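GCN5-related N-acetyltransferase (Sphaerobacter thermophilus, PDB 3TT2) probably transfers acyl groups other than aminoacyl groups, as expected of the GNAT acyltransferase family. Local coordinates at residues 85-90 against 127-132; 100-105 against 139-144; 131-136 against 307-312; 151-156 against 286-291. All coordinates share one frame; numbering follows the deposited sequence.

Interaction 1. Residues 85-90 against 127-132; sequences LSVYGY and VQHYIR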
# COMPACT_ATOMS: atom_id res chain seq x y z
N LEU A 85 9.53 -0.25 10.39
CA LEU A 85 10.00 0.54 9.28
C LEU A 85 9.79 -0.23 8.01
O LEU A 85 10.26 -1.35 7.87
CB LEU A 85 11.48 0.85 9.46
CG LEU A 85 11.91 1.88 8.43
CD1 LEU A 85 11.31 3.26 8.79
CD2 LEU A 85 13.42 1.92 8.27
N SER A 86 9.05 0.37 7.08
CA SER A 86 8.91 -0.18 5.75
C SER A 86 9.93 0.48 4.83
O SER A 86 10.15 1.69 4.90
CB SER A 86 7.50 0.07 5.23
OG SER A 86 6.56 -0.76 5.88
N VAL A 87 10.56 -0.32 3.98
CA VAL A 87 11.64 0.17 3.14
C VAL A 87 11.33 -0.17 1.68
O VAL A 87 10.99 -1.31 1.38
CB VAL A 87 12.99 -0.46 3.55
CG1 VAL A 87 14.09 -0.04 2.61
CG2 VAL A 87 13.34 -0.08 4.96
N TYR A 88 11.39 0.81 0.79
CA TYR A 88 11.18 0.51 -0.63
C TYR A 88 12.43 0.77 -1.43
O TYR A 88 12.77 1.92 -1.69
CB TYR A 88 10.00 1.34 -1.16
CG TYR A 88 8.75 1.14 -0.31
CD1 TYR A 88 7.83 0.15 -0.63
CD2 TYR A 88 8.52 1.91 0.83
CE1 TYR A 88 6.71 -0.05 0.15
CE2 TYR A 88 7.40 1.71 1.62
CZ TYR A 88 6.51 0.73 1.27
OH TYR A 88 5.39 0.52 2.04
N GLY A 89 13.13 -0.30 -1.82
CA GLY A 89 14.38 -0.16 -2.54
C GLY A 89 14.27 -0.51 -4.00
O GLY A 89 13.31 -1.17 -4.42
N TYR A 90 15.27 -0.10 -4.79
CA TYR A 90 15.41 -0.50 -6.19
C TYR A 90 16.88 -0.46 -6.54
O TYR A 90 17.57 0.47 -6.15
CB TYR A 90 14.68 0.47 -7.12
CG TYR A 90 13.25 0.71 -6.71
CD1 TYR A 90 12.21 0.00 -7.30
CD2 TYR A 90 12.94 1.63 -5.71
CE1 TYR A 90 10.90 0.22 -6.91
CE2 TYR A 90 11.65 1.84 -5.32
CZ TYR A 90 10.64 1.14 -5.92
OH TYR A 90 9.36 1.37 -5.50
N VAL A 127 11.98 -4.06 10.75
CA VAL A 127 12.10 -3.48 9.42
C VAL A 127 11.49 -4.46 8.43
O VAL A 127 11.64 -5.67 8.58
CB VAL A 127 13.56 -3.28 8.99
CG1 VAL A 127 13.62 -2.75 7.58
CG2 VAL A 127 14.27 -2.35 9.95
N GLN A 128 10.80 -3.94 7.42
CA GLN A 128 10.16 -4.80 6.46
C GLN A 128 10.21 -4.30 5.02
O GLN A 128 10.23 -3.09 4.76
CB GLN A 128 8.72 -5.06 6.88
CG GLN A 128 7.81 -3.87 6.76
CD GLN A 128 6.45 -4.16 7.34
OE1 GLN A 128 6.30 -5.02 8.20
NE2 GLN A 128 5.44 -3.44 6.86
N HIS A 129 10.25 -5.26 4.10
CA HIS A 129 10.33 -5.00 2.67
C HIS A 129 9.18 -5.71 1.98
O HIS A 129 8.79 -6.81 2.37
CB HIS A 129 11.62 -5.58 2.10
CG HIS A 129 12.84 -4.79 2.43
ND1 HIS A 129 13.47 -3.98 1.50
CD2 HIS A 129 13.57 -4.70 3.56
CE1 HIS A 129 14.53 -3.42 2.06
NE2 HIS A 129 14.61 -3.84 3.31
N TYR A 130 8.63 -5.09 0.94
CA TYR A 130 7.66 -5.79 0.12
C TYR A 130 8.32 -6.20 -1.18
O TYR A 130 8.66 -5.35 -2.01
CB TYR A 130 6.47 -4.91 -0.18
CG TYR A 130 5.75 -4.39 1.03
CD1 TYR A 130 4.58 -4.99 1.47
CD2 TYR A 130 6.22 -3.28 1.72
CE1 TYR A 130 3.90 -4.51 2.58
CE2 TYR A 130 5.54 -2.80 2.84
CZ TYR A 130 4.38 -3.42 3.26
OH TYR A 130 3.70 -2.95 4.36
N ILE A 131 8.50 -7.50 -1.36
CA ILE A 131 9.21 -8.01 -2.51
C ILE A 131 8.25 -8.58 -3.55
O ILE A 131 7.34 -9.32 -3.20
CB ILE A 131 10.22 -9.10 -2.08
CG1 ILE A 131 11.11 -8.57 -0.95
CG2 ILE A 131 11.09 -9.52 -3.24
CD1 ILE A 131 11.74 -7.24 -1.26
N ARG A 132 8.44 -8.22 -4.82
CA ARG A 132 7.74 -8.90 -5.89
C ARG A 132 7.99 -10.40 -5.81
O ARG A 132 9.14 -10.83 -5.73
CB ARG A 132 8.21 -8.39 -7.25
CG ARG A 132 7.62 -7.06 -7.66
CD ARG A 132 6.10 -7.14 -7.78
NE ARG A 132 5.67 -8.36 -8.43
CZ ARG A 132 5.51 -8.47 -9.74
NH1 ARG A 132 5.11 -9.61 -10.29
NH2 ARG A 132 5.76 -7.42 -10.51
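The diverging parallel strand pair of the GNAT fold joins Leu-85 and Ser-86 to Val-127 and Gln-128, then parts past Val-87 and His-129. The CA–CA distance measures this directly, rising from 4.5 Å for Leu-85 with Val-127 to 5.4 Å for Val-87 with His-129. Regular bonding is confined to the near end, where Gln-128 N donates to Leu-85 O at 2.7 Å and Val-87 N to Gln-128 O at 2.9 Å. Farther on, Val-87 O and Tyr-130 N stand 4.5 Å apart.

Side chains bridge the strands on both faces of the sheet. Gln-128 starts with CG wedged between the backbone N and the carbonyl carbon (chi1 70°) and then runs extended, which carries NE2 to Ser-86 OG; this bond of 3.1 Å leaves the amide plane by 25°. The other end of the amide, OE1, is held by Arg-314, so both ends have a partner. Beyond it, the Tyr-88 and Tyr-130 rings are nearly parallel but slid so far apart that they barely overlap, with centroids 5.7 Å apart. On the reverse face, Val-87 CB sits over the His-129 ring, 3.9 Å from its centroid and 23° off the normal, a CH-pi contact; Tyr-147 meets the same ring edge-to-face. A buffer molecule lies near His-129. Parallel strands that pair at one end and then splay are characteristic of the central V-shaped opening of the GNAT fold, which in relatives receives the pantetheine arm of acetyl-CoA.

Interaction 2. Residues 100-105 against 139-144; sequences LGTWLV and LRLMEQ. With SO4 (sulfate ion), chain I; SO4 (sulfate ion), chain K.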
# COMPACT_ATOMS: atom_id res chain seq x y z
N LEU A 100 25.29 -3.49 -3.92
CA LEU A 100 24.46 -2.30 -3.85
C LEU A 100 23.10 -2.56 -3.20
O LEU A 100 22.64 -1.76 -2.39
CB LEU A 100 24.27 -1.71 -5.24
CG LEU A 100 24.91 -0.34 -5.44
CD1 LEU A 100 26.41 -0.40 -5.19
CD2 LEU A 100 24.60 0.19 -6.82
N GLY A 101 22.45 -3.67 -3.56
CA GLY A 101 21.20 -4.05 -2.91
C GLY A 101 21.40 -4.32 -1.43
O GLY A 101 20.52 -4.02 -0.61
N THR A 102 22.55 -4.88 -1.07
CA THR A 102 22.92 -5.09 0.33
C THR A 102 23.08 -3.76 1.05
O THR A 102 22.65 -3.58 2.19
CB THR A 102 24.24 -5.90 0.48
OG1 THR A 102 24.02 -7.27 0.11
CG2 THR A 102 24.75 -5.84 1.91
N TRP A 103 23.69 -2.80 0.36
CA TRP A 103 23.92 -1.49 0.93
C TRP A 103 22.60 -0.81 1.32
O TRP A 103 22.45 -0.36 2.45
CB TRP A 103 24.70 -0.64 -0.06
CG TRP A 103 25.28 0.56 0.56
CD1 TRP A 103 26.53 0.69 1.09
CD2 TRP A 103 24.64 1.83 0.73
NE1 TRP A 103 26.71 1.96 1.58
CE2 TRP A 103 25.56 2.68 1.36
CE3 TRP A 103 23.38 2.33 0.39
CZ2 TRP A 103 25.26 4.01 1.67
CZ3 TRP A 103 23.08 3.64 0.69
CH2 TRP A 103 24.02 4.47 1.32
N LEU A 104 21.65 -0.75 0.39
CA LEU A 104 20.33 -0.18 0.67
C LEU A 104 19.68 -0.83 1.87
O LEU A 104 19.05 -0.16 2.70
CB LEU A 104 19.39 -0.36 -0.51
CG LEU A 104 19.72 0.37 -1.80
CD1 LEU A 104 18.59 0.18 -2.79
CD2 LEU A 104 19.96 1.84 -1.51
N VAL A 105 19.81 -2.14 1.96
CA VAL A 105 19.19 -2.89 3.03
C VAL A 105 19.69 -2.38 4.37
O VAL A 105 18.89 -2.01 5.23
CB VAL A 105 19.45 -4.38 2.89
CG1 VAL A 105 19.08 -5.11 4.17
CG2 VAL A 105 18.66 -4.92 1.71
N LEU A 139 14.49 -12.00 -3.43
CA LEU A 139 14.05 -13.05 -2.52
C LEU A 139 15.22 -13.68 -1.75
O LEU A 139 15.08 -14.04 -0.58
CB LEU A 139 13.29 -14.13 -3.29
CG LEU A 139 11.77 -14.19 -3.18
CD1 LEU A 139 11.18 -12.86 -2.80
CD2 LEU A 139 11.17 -14.66 -4.50
N ARG A 140 16.36 -13.82 -2.42
CA ARG A 140 17.54 -14.40 -1.80
C ARG A 140 18.25 -13.38 -0.92
O ARG A 140 18.80 -13.72 0.12
CB ARG A 140 18.50 -15.00 -2.84
CG ARG A 140 19.50 -14.02 -3.45
CD ARG A 140 20.45 -14.75 -4.39
NE ARG A 140 19.74 -15.49 -5.43
CZ ARG A 140 19.68 -15.13 -6.71
NH1 ARG A 140 20.30 -14.03 -7.12
NH2 ARG A 140 19.00 -15.86 -7.58
N LEU A 141 18.22 -12.12 -1.35
CA LEU A 141 18.88 -11.06 -0.60
C LEU A 141 18.23 -10.89 0.77
O LEU A 141 18.91 -10.66 1.76
CB LEU A 141 18.83 -9.74 -1.36
CG LEU A 141 19.55 -8.62 -0.62
CD1 LEU A 141 21.05 -8.75 -0.78
CD2 LEU A 141 19.08 -7.29 -1.13
N MSE A 142 16.90 -11.01 0.81
CA MSE A 142 16.15 -11.01 2.06
C MSE A 142 16.59 -12.11 3.00
O MSE A 142 16.87 -11.86 4.16
CB MSE A 142 14.65 -11.16 1.80
CG MSE A 142 13.98 -9.96 1.15
SE MSE A 142 14.31 -8.28 2.10
CE MSE A 142 15.90 -7.68 1.14
N GLU A 143 16.63 -13.33 2.49
CA GLU A 143 16.98 -14.50 3.29
C GLU A 143 18.43 -14.42 3.75
O GLU A 143 18.77 -14.79 4.88
CB GLU A 143 16.75 -15.78 2.50
CG GLU A 143 17.02 -17.02 3.31
CD GLU A 143 16.74 -18.29 2.54
OE1 GLU A 143 16.29 -18.19 1.37
OE2 GLU A 143 16.97 -19.38 3.10
N GLN A 144 19.29 -13.94 2.87
CA GLN A 144 20.68 -13.70 3.20
C GLN A 144 20.78 -12.70 4.35
O GLN A 144 21.67 -12.80 5.19
CB GLN A 144 21.40 -13.16 1.96
CG GLN A 144 22.88 -12.94 2.10
CD GLN A 144 23.46 -12.25 0.88
OE1 GLN A 144 22.84 -12.22 -0.18
NE2 GLN A 144 24.66 -11.69 1.03
S SO4 I . 23.91 -7.33 -4.01
O1 SO4 I . 24.05 -8.52 -3.16
O2 SO4 I . 22.74 -7.42 -4.89
O3 SO4 I . 23.80 -6.15 -3.16
O4 SO4 I . 25.09 -7.16 -4.86
S SO4 K . 26.24 -12.05 4.38
O1 SO4 K . 25.84 -12.84 5.54
O2 SO4 K . 25.84 -12.75 3.16
O3 SO4 K . 25.59 -10.75 4.43
O4 SO4 K . 27.68 -11.88 4.37
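Leu-141 packs its two methyl branches against Gly-101, Thr-102 and Val-105 at the start of the helix that follows the GNAT pyrophosphate-binding loop. The helix segments 100-105 and 139-144 cross at -53° with their axes 10.8 Å apart, so side chains must span most of the contact. The close part is mostly apolar: with CG anti to the backbone nitrogen (chi1 -178°), Leu-141 sets CD2 3.7 Å from Val-105 CG2 and 3.6 Å from Gly-101 O, where glycine has no side chain to intervene. Deeper in, the selenomethionine Met-142, bent along its chain, brings CE to 3.9 Å from the same Val-105 CG2, and Tyr-147 packs on both residues.

The other side is polar and ion-bearing. Leu-141 CD1 rests 3.4 Å from Thr-102 OG1, itself bonded to His-145. A sulfate, probably from the crystallisation liquor, occupies the helix N terminus, held by Gly-99 N as well as Thr-102 N; its position is consistent with the pyrophosphate site of acetyl-CoA in relatives. Exposed Gln-144 stops short of segment 100-105, its NE2 bonded to a second sulfate. At the first sulfate, Thr-102 N donates to O3 at 2.7 Å with an N-H...O angle of 156°.

Interaction 3. Residues 131-136 against 307-312; sequences IRASST and KHRYVL. With SO4 (sulfate ion), chain G.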
# COMPACT_ATOMS: atom_id res chain seq x y z
N ILE A 131 8.50 -7.50 -1.36
CA ILE A 131 9.21 -8.01 -2.51
C ILE A 131 8.25 -8.58 -3.55
O ILE A 131 7.34 -9.32 -3.20
CB ILE A 131 10.22 -9.10 -2.08
CG1 ILE A 131 11.11 -8.57 -0.95
CG2 ILE A 131 11.09 -9.52 -3.24
CD1 ILE A 131 11.74 -7.24 -1.26
N ARG A 132 8.44 -8.22 -4.82
CA ARG A 132 7.74 -8.90 -5.89
C ARG A 132 7.99 -10.40 -5.81
O ARG A 132 9.14 -10.83 -5.73
CB ARG A 132 8.21 -8.39 -7.25
CG ARG A 132 7.62 -7.06 -7.66
CD ARG A 132 6.10 -7.14 -7.78
NE ARG A 132 5.67 -8.36 -8.43
CZ ARG A 132 5.51 -8.47 -9.74
NH1 ARG A 132 5.11 -9.61 -10.29
NH2 ARG A 132 5.76 -7.42 -10.51
N ALA A 133 6.92 -11.19 -5.83
CA ALA A 133 7.05 -12.65 -5.75
C ALA A 133 7.93 -13.18 -6.86
O ALA A 133 8.62 -14.19 -6.69
CB ALA A 133 5.67 -13.32 -5.79
N SER A 134 7.93 -12.47 -7.99
CA SER A 134 8.63 -12.93 -9.18
C SER A 134 10.17 -12.84 -9.14
O SER A 134 10.84 -13.69 -9.73
CB SER A 134 8.10 -12.20 -10.42
OG SER A 134 8.50 -10.84 -10.42
N SER A 135 10.74 -11.87 -8.42
CA SER A 135 12.19 -11.67 -8.53
C SER A 135 12.98 -12.43 -7.47
O SER A 135 13.05 -12.05 -6.31
CB SER A 135 12.57 -10.19 -8.56
OG SER A 135 11.97 -9.45 -7.51
N THR A 136 13.65 -13.46 -7.95
CA THR A 136 14.32 -14.42 -7.10
C THR A 136 15.55 -13.77 -6.53
O THR A 136 16.05 -14.20 -5.49
CB THR A 136 14.72 -15.64 -7.93
OG1 THR A 136 15.28 -15.21 -9.18
CG2 THR A 136 13.50 -16.49 -8.19
N LYS A 307 -3.04 -8.34 -10.50
CA LYS A 307 -2.02 -7.52 -11.14
C LYS A 307 -0.66 -8.08 -10.75
O LYS A 307 0.02 -8.70 -11.57
CB LYS A 307 -2.15 -6.05 -10.72
CG LYS A 307 -1.23 -5.15 -11.47
CD LYS A 307 -1.52 -3.70 -11.18
CE LYS A 307 -0.71 -2.79 -12.10
NZ LYS A 307 -0.48 -1.44 -11.48
N HIS A 308 -0.27 -7.89 -9.50
CA HIS A 308 0.96 -8.53 -9.00
C HIS A 308 0.83 -8.98 -7.55
O HIS A 308 -0.12 -8.62 -6.85
CB HIS A 308 2.24 -7.71 -9.26
CG HIS A 308 2.05 -6.23 -9.26
ND1 HIS A 308 2.31 -5.46 -10.38
CD2 HIS A 308 1.69 -5.37 -8.29
CE1 HIS A 308 2.07 -4.20 -10.10
NE2 HIS A 308 1.71 -4.10 -8.84
N ARG A 309 1.76 -9.82 -7.12
CA ARG A 309 1.77 -10.42 -5.80
C ARG A 309 3.07 -10.04 -5.11
O ARG A 309 4.16 -10.23 -5.66
CB ARG A 309 1.72 -11.94 -5.94
CG ARG A 309 1.99 -12.71 -4.65
CD ARG A 309 1.96 -14.18 -4.95
NE ARG A 309 2.57 -15.02 -3.92
CZ ARG A 309 3.47 -15.95 -4.17
NH1 ARG A 309 3.88 -16.14 -5.43
NH2 ARG A 309 3.97 -16.69 -3.19
N TYR A 310 2.98 -9.51 -3.90
CA TYR A 310 4.18 -9.24 -3.16
C TYR A 310 4.25 -10.17 -1.96
O TYR A 310 3.22 -10.58 -1.43
CB TYR A 310 4.23 -7.78 -2.68
CG TYR A 310 4.34 -6.74 -3.77
CD1 TYR A 310 5.56 -6.16 -4.09
CD2 TYR A 310 3.22 -6.31 -4.44
CE1 TYR A 310 5.65 -5.18 -5.07
CE2 TYR A 310 3.31 -5.35 -5.43
CZ TYR A 310 4.52 -4.79 -5.74
OH TYR A 310 4.58 -3.83 -6.72
N VAL A 311 5.47 -10.51 -1.55
CA VAL A 311 5.68 -11.23 -0.32
C VAL A 311 6.31 -10.27 0.67
O VAL A 311 7.38 -9.71 0.41
CB VAL A 311 6.61 -12.43 -0.49
CG1 VAL A 311 6.79 -13.16 0.85
CG2 VAL A 311 6.04 -13.37 -1.52
N LEU A 312 5.65 -10.08 1.80
CA LEU A 312 6.18 -9.19 2.80
C LEU A 312 7.29 -9.88 3.60
O LEU A 312 7.08 -10.90 4.25
CB LEU A 312 5.05 -8.70 3.70
CG LEU A 312 5.41 -7.91 4.96
CD1 LEU A 312 6.46 -6.87 4.68
CD2 LEU A 312 4.17 -7.22 5.46
S SO4 G . 3.71 -12.07 -9.71
O1 SO4 G . 2.70 -12.89 -9.05
O2 SO4 G . 3.13 -11.42 -10.89
O3 SO4 G . 4.20 -11.04 -8.79
O4 SO4 G . 4.84 -12.91 -10.11
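Arg-132 folds over Tyr-310 where strand 125-132 of the GNAT fold meets strand 305-316, antiparallel and from the far end of the chain. CB sets off away from the partner strand, but bends at chi2 (-61°) and chi3 turn the chain back. CG then comes 3.8 Å from Tyr-310 CE1, and CD lies over the ring face, 3.7 Å from the ring centroid and 27° off its normal, a CH-pi contact. Beyond CD the guanidinium leaves the ring, its plane turned by 65°, and CZ is too distant for more than weak cation-pi attraction. In one of the two deposited conformers of His-308, CB lies 3.6 Å from Arg-132 NE and over the guanidinium centre, a less certain contact; Ser-134 OG approaches the opposite face. NH2 forms a salt bridge with Asp-39, while NH1 sits so close to a sulfate that its bonding is doubtful.

Ile-131 and Val-311 form a hydrogen-bonded pair, with Ile-131 N to Val-311 O at 3.0 Å and Val-311 N to Ile-131 O at 2.8 Å. Entering the type I turn, Ala-133 N still donates to Arg-309 O at 2.9 Å, and Ala-133 CB lies over one face of the Arg-309 guanidinium, 3.4 Å from NH1.

Interaction 4. Residues 151-156 against 286-291; sequences RDIWVM and SVDAES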
# COMPACT_ATOMS: atom_id res chain seq x y z
N ARG A 151 3.70 -12.57 5.07
CA ARG A 151 2.39 -12.61 4.45
C ARG A 151 2.47 -12.33 2.94
O ARG A 151 3.44 -11.73 2.46
CB ARG A 151 1.53 -11.56 5.14
CG ARG A 151 0.06 -11.83 5.14
CD ARG A 151 -0.61 -11.00 6.22
NE ARG A 151 -2.07 -11.11 6.21
CZ ARG A 151 -2.73 -12.10 6.79
NH1 ARG A 151 -4.06 -12.13 6.74
NH2 ARG A 151 -2.06 -13.06 7.41
N ASP A 152 1.45 -12.75 2.20
CA ASP A 152 1.31 -12.38 0.80
C ASP A 152 0.45 -11.13 0.70
O ASP A 152 -0.55 -10.99 1.42
CB ASP A 152 0.61 -13.49 0.01
CG ASP A 152 1.52 -14.65 -0.31
OD1 ASP A 152 2.74 -14.58 -0.02
OD2 ASP A 152 1.01 -15.64 -0.88
N ILE A 153 0.83 -10.22 -0.19
CA ILE A 153 0.00 -9.06 -0.48
C ILE A 153 -0.37 -9.12 -1.96
O ILE A 153 0.50 -9.17 -2.83
CB ILE A 153 0.70 -7.72 -0.20
CG1 ILE A 153 0.73 -7.42 1.30
CG2 ILE A 153 -0.08 -6.60 -0.83
CD1 ILE A 153 1.78 -8.15 2.06
N TRP A 154 -1.67 -9.11 -2.23
CA TRP A 154 -2.12 -9.17 -3.60
C TRP A 154 -2.66 -7.83 -4.06
O TRP A 154 -3.52 -7.24 -3.40
CB TRP A 154 -3.20 -10.22 -3.75
CG TRP A 154 -2.81 -11.59 -3.34
CD1 TRP A 154 -2.86 -12.11 -2.09
CD2 TRP A 154 -2.33 -12.63 -4.19
NE1 TRP A 154 -2.45 -13.41 -2.10
CE2 TRP A 154 -2.11 -13.76 -3.38
CE3 TRP A 154 -2.06 -12.72 -5.56
CZ2 TRP A 154 -1.64 -14.97 -3.88
CZ3 TRP A 154 -1.59 -13.92 -6.06
CH2 TRP A 154 -1.38 -15.03 -5.23
N VAL A 155 -2.16 -7.36 -5.20
CA VAL A 155 -2.73 -6.20 -5.84
C VAL A 155 -3.73 -6.62 -6.91
O VAL A 155 -3.35 -7.19 -7.94
CB VAL A 155 -1.65 -5.34 -6.49
CG1 VAL A 155 -2.24 -4.03 -6.91
CG2 VAL A 155 -0.51 -5.12 -5.50
N MSE A 156 -5.01 -6.32 -6.67
CA MSE A 156 -6.08 -6.67 -7.60
C MSE A 156 -6.32 -5.49 -8.51
O MSE A 156 -6.13 -4.34 -8.11
CB MSE A 156 -7.36 -7.05 -6.85
CG MSE A 156 -7.16 -8.12 -5.81
SE MSE A 156 -6.41 -9.85 -6.44
CE MSE A 156 -7.89 -10.51 -7.55
N SER A 286 -5.71 -3.56 -2.80
CA SER A 286 -4.67 -4.39 -2.26
C SER A 286 -5.23 -5.28 -1.15
O SER A 286 -6.00 -4.82 -0.30
CB SER A 286 -3.57 -3.48 -1.75
OG SER A 286 -2.52 -4.22 -1.19
N VAL A 287 -4.88 -6.56 -1.15
CA VAL A 287 -5.35 -7.44 -0.08
C VAL A 287 -4.29 -8.37 0.50
O VAL A 287 -3.54 -9.00 -0.23
CB VAL A 287 -6.64 -8.23 -0.48
CG1 VAL A 287 -6.33 -9.38 -1.39
CG2 VAL A 287 -7.33 -8.74 0.77
N ASP A 288 -4.22 -8.40 1.83
CA ASP A 288 -3.38 -9.33 2.60
C ASP A 288 -3.96 -10.73 2.62
O ASP A 288 -5.17 -10.92 2.77
CB ASP A 288 -3.26 -8.85 4.04
CG ASP A 288 -2.64 -7.50 4.13
OD1 ASP A 288 -3.29 -6.51 3.72
OD2 ASP A 288 -1.49 -7.42 4.59
N ALA A 289 -3.08 -11.71 2.50
CA ALA A 289 -3.49 -13.10 2.55
C ALA A 289 -2.35 -13.90 3.14
O ALA A 289 -1.19 -13.59 2.88
CB ALA A 289 -3.84 -13.58 1.14
N GLU A 290 -2.66 -14.92 3.95
CA GLU A 290 -1.63 -15.79 4.52
C GLU A 290 -0.82 -16.43 3.39
O GLU A 290 -1.37 -16.74 2.34
CB GLU A 290 -2.27 -16.87 5.40
CG GLU A 290 -1.31 -17.71 6.23
CD GLU A 290 -1.90 -19.07 6.62
OE1 GLU A 290 -3.15 -19.19 6.69
OE2 GLU A 290 -1.12 -20.03 6.83
N SER A 291 0.48 -16.65 3.60
CA SER A 291 1.35 -17.17 2.54
C SER A 291 0.77 -18.45 1.94
O SER A 291 0.35 -19.33 2.68
CB SER A 291 2.76 -17.43 3.10
OG SER A 291 3.10 -16.46 4.09
O HOH W 1 -1.73 -15.74 -0.54
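Trp-154 lays the pyrrole edge of its indole along Ala-289, placing NE1 3.5 Å from Ala-289 CB. Chi1 of -58° sets CG beside the backbone nitrogen, and chi2 of 86° turns the indole so that Val-287 O and Ala-289 CB lie near its plane. Closer to the backbone, Trp-154 CB meets Val-287 CG1 at 4.0 Å.

These residues share a face of an antiparallel pair formed by strand 148-159 and strand 282-290, elements that fall in two different GNAT family regions of the chain. Trp-154 and Val-287 make a hydrogen-bonded pair: Trp-154 N donates to Val-287 O at 2.7 Å with an almost straight N-H...O angle of 178°, and Val-287 N returns a bond to Trp-154 O. Asp-152 and Ala-289 pair in the same way, with Ala-289 N donating to Asp-152 O at 2.8 Å. On the reverse face Ile-153 CG2 lies 3.4 Å from Ser-286 OG, and a glycerol molecule approaches the isoleucine. Arg-151, in one of two conformers, lays a guanidinium face over the Ala-289–Glu-290 peptide, its NE too far from Asp-288 OD2 for a salt bridge.

One water ties the indole to the carboxylate. It accepts from Trp-154 NE1 at 2.9 Å and donates to Asp-152 OD2 at 2.8 Å and, at 3.1 Å, to Glu-290 O. Asp-152 OD2 also receives Arg-292 N and has a long, weak ion pair with Arg-309. The buried carboxylate therefore has several donors around it, which would be expected to favour its ionised form.

Overall arrangement
From the N terminus, interaction 1 closes the 36-residue excursion between strands 84-91 and 125-132 that contains helix 100-115. Interaction 2 crosses it, because its segments alternate with those of interaction 1, and binds that helix to helix 136-144; Met-142 SE then packs on His-129 CG at 3.8 Å. Interaction 3 starts on the strand where interaction 1 ends, sharing Ile-131 and Arg-132, and closes a span of 170 residues. Interaction 4 falls wholly within that span. Strand 305-316 lies between strands 125-132 and 148-159, and strand 148-159 pairs with 282-290, so interactions 3 and 4 interleave strands from the N-terminal and C-terminal parts, consistent with a strand swap between two GNAT-like halves.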